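Local coordinates for protein lipase (Streptomyces rimosus, PDB 5MAL) that hydrolyses ester bonds of triacylglycerols and other lipids, preferring medium-length acyl chains, as a secreted serine esterase of the GDSL family, at residues Ala1-Ala6 / Gly44-Phe49. Sequence-based numbering, arbitrary orientation.
Sequences ATDYVA and GTRFNF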
loop_
_atom_site.group_PDB
_atom_site.type_symbol
_atom_site.label_atom_id
_atom_site.label_comp_id
_atom_site.label_asym_id
_atom_site.label_seq_id
_atom_site.Cartn_x
_atom_site.Cartn_y
_atom_site.Cartn_z
ATOM N N ALA A 1 -7.268 19.433 -12.092
ATOM C CA ALA A 1 -7.772 18.073 -11.943
ATOM C C ALA A 1 -9.191 18.128 -11.404
ATOM O O ALA A 1 -10.102 18.540 -12.123
ATOM C CB ALA A 1 -6.880 17.272 -11.018
ATOM N N THR A 2 -9.352 17.642 -10.171
ATOM C CA THR A 2 -10.388 18.065 -9.222
ATOM C C THR A 2 -10.370 17.271 -7.940
ATOM O O THR A 2 -9.338 17.229 -7.281
ATOM C CB THR A 2 -11.812 18.035 -9.798
ATOM O OG1 THR A 2 -11.913 17.030 -10.819
ATOM C CG2 THR A 2 -12.194 19.422 -10.309
ATOM N N ASP A 3 -11.520 16.725 -7.545
ATOM C CA ASP A 3 -11.661 16.219 -6.184
ATOM C C ASP A 3 -11.093 14.828 -6.098
ATOM O O ASP A 3 -11.683 13.872 -6.574
ATOM C CB ASP A 3 -13.114 16.229 -5.727
ATOM C CG ASP A 3 -13.645 17.625 -5.550
ATOM O OD1 ASP A 3 -13.362 18.230 -4.497
ATOM O OD2 ASP A 3 -14.325 18.121 -6.465
ATOM N N TYR A 4 -9.931 14.759 -5.475
ATOM C CA TYR A 4 -9.166 13.539 -5.333
ATOM C C TYR A 4 -9.142 13.171 -3.861
ATOM O O TYR A 4 -8.677 13.952 -3.032
ATOM C CB TYR A 4 -7.754 13.764 -5.887
ATOM C CG TYR A 4 -6.745 12.665 -5.628
ATOM C CD1 TYR A 4 -7.126 11.327 -5.552
ATOM C CD2 TYR A 4 -5.388 12.975 -5.464
ATOM C CE1 TYR A 4 -6.171 10.317 -5.339
ATOM C CE2 TYR A 4 -4.449 11.979 -5.227
ATOM C CZ TYR A 4 -4.845 10.660 -5.172
ATOM O OH TYR A 4 -3.919 9.671 -4.947
ATOM N N VAL A 5 -9.678 12.006 -3.523
ATOM C CA VAL A 5 -9.492 11.505 -2.166
ATOM C C VAL A 5 -8.504 10.357 -2.178
ATOM O O VAL A 5 -8.690 9.372 -2.895
ATOM C CB VAL A 5 -10.782 11.018 -1.531
ATOM C CG1 VAL A 5 -10.499 10.525 -0.110
ATOM C CG2 VAL A 5 -11.836 12.147 -1.524
ATOM N N ALA A 6 -7.458 10.486 -1.372
ATOM C CA ALA A 6 -6.458 9.434 -1.279
ATOM C C ALA A 6 -6.562 8.744 0.071
ATOM O O ALA A 6 -6.236 9.313 1.108
ATOM C CB ALA A 6 -5.078 10.000 -1.489
ATOM N N GLY A 44 -4.944 22.132 -9.979
ATOM C CA GLY A 44 -6.294 22.364 -9.500
ATOM C C GLY A 44 -6.888 21.212 -8.714
ATOM O O GLY A 44 -8.091 21.175 -8.481
ATOM N N THR A 45 -6.045 20.277 -8.294
ATOM C CA THR A 45 -6.513 19.149 -7.502
ATOM C C THR A 45 -6.995 19.596 -6.136
ATOM O O THR A 45 -6.235 20.152 -5.349
ATOM C CB THR A 45 -5.415 18.090 -7.304
ATOM O OG1 THR A 45 -4.959 17.637 -8.582
ATOM C CG2 THR A 45 -5.972 16.900 -6.537
ATOM N N ARG A 46 -8.270 19.365 -5.866
ATOM C CA ARG A 46 -8.779 19.498 -4.514
ATOM C C ARG A 46 -8.439 18.185 -3.829
ATOM O O ARG A 46 -9.101 17.171 -4.028
ATOM C CB ARG A 46 -10.281 19.779 -4.505
ATOM C CG ARG A 46 -10.735 20.663 -3.362
ATOM C CD ARG A 46 -12.186 21.077 -3.541
ATOM N NE ARG A 46 -12.505 21.312 -4.948
ATOM C CZ ARG A 46 -13.649 21.832 -5.380
ATOM N NH1 ARG A 46 -14.592 22.176 -4.511
ATOM N NH2 ARG A 46 -13.849 22.010 -6.680
ATOM N N PHE A 47 -7.376 18.223 -3.043
ATOM C CA PHE A 47 -6.702 17.026 -2.573
ATOM C C PHE A 47 -7.052 16.690 -1.126
ATOM O O PHE A 47 -6.547 17.297 -0.184
ATOM C CB PHE A 47 -5.197 17.232 -2.751
ATOM C CG PHE A 47 -4.348 16.085 -2.298
ATOM C CD1 PHE A 47 -4.689 14.771 -2.591
ATOM C CD2 PHE A 47 -3.171 16.332 -1.613
ATOM C CE1 PHE A 47 -3.867 13.729 -2.174
ATOM C CE2 PHE A 47 -2.357 15.294 -1.204
ATOM C CZ PHE A 47 -2.706 13.999 -1.489
ATOM N N ASN A 48 -7.915 15.703 -0.953
ATOM C CA ASN A 48 -8.256 15.242 0.380
ATOM C C ASN A 48 -7.503 13.964 0.723
ATOM O O ASN A 48 -7.857 12.871 0.279
ATOM C CB ASN A 48 -9.768 15.047 0.508
ATOM C CG ASN A 48 -10.488 16.350 0.831
ATOM O OD1 ASN A 48 -10.330 16.911 1.918
ATOM N ND2 ASN A 48 -11.262 16.839 -0.111
ATOM N N PHE A 49 -6.461 14.131 1.528
ATOM C CA PHE A 49 -5.508 13.071 1.783
ATOM C C PHE A 49 -5.763 12.518 3.164
ATOM O O PHE A 49 -5.373 13.145 4.152
ATOM C CB PHE A 49 -4.098 13.650 1.652
ATOM C CG PHE A 49 -2.994 12.633 1.535
ATOM C CD1 PHE A 49 -3.257 11.282 1.337
ATOM C CD2 PHE A 49 -1.672 13.067 1.534
ATOM C CE1 PHE A 49 -2.208 10.358 1.202
ATOM C CE2 PHE A 49 -0.620 12.166 1.379
ATOM C CZ PHE A 49 -0.888 10.809 1.210
#
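Asp3-Ala6 and Arg46-Phe49 pair as neighbouring parallel strands at one border of the five-stranded sheet, 46-49 being the outermost strand and 3-8 the next one in. Backbone bonds pass alternately between them: Tyr4 N gives to Arg46 O (2.9 Å), Asn48 N to Tyr4 O (2.8 Å) and Ala6 N to Asn48 O (2.9 Å), while the bond from Arg46 N to Thr2 O at the start is weak and bent. Asn48 O also receives the CA-H of Val5.

Residues facing each other across the pair send their side chains to the same side of the sheet. Tyr4, Ala6, Phe47 and Phe49 share one side, where the first three touch helix 34-40 and Phe49 meets the loop residues Arg29 and Ser33. With CG anti to the backbone N in both Tyr4 (chi1 171°) and Phe47, the two rings run side by side, nearly parallel but slid apart; they barely overlap, and touch through Tyr4 CD2 and CE2 against Phe47 CD1 and CE1, Tyr4 CD2 lying 3.5 Å from Phe47 CD1. Thr45 CG2 touches the edge of the Tyr4 ring, and Tyr4 OH is hydrogen-bonded to Ser76 OG beyond the pair. Ala6 CB rests 3.6 Å from Phe49 CD1.

On the other side, Asp3 and Arg46 extend alongside each other. The arginine chain bends at chi3 (-37°), leaving Asp3 OD1 over one face of the guanidinium, 3.2 Å from Arg46 NE, a salt bridge of charge alone with no N-H aimed at the oxygen.

Strand 3-8 leads toward the nucleophile Ser10, and joining it to 46-49 through helix 34-40 gives the parallel beta-alpha-beta arrangement of the three-layered SGNH hydrolase fold.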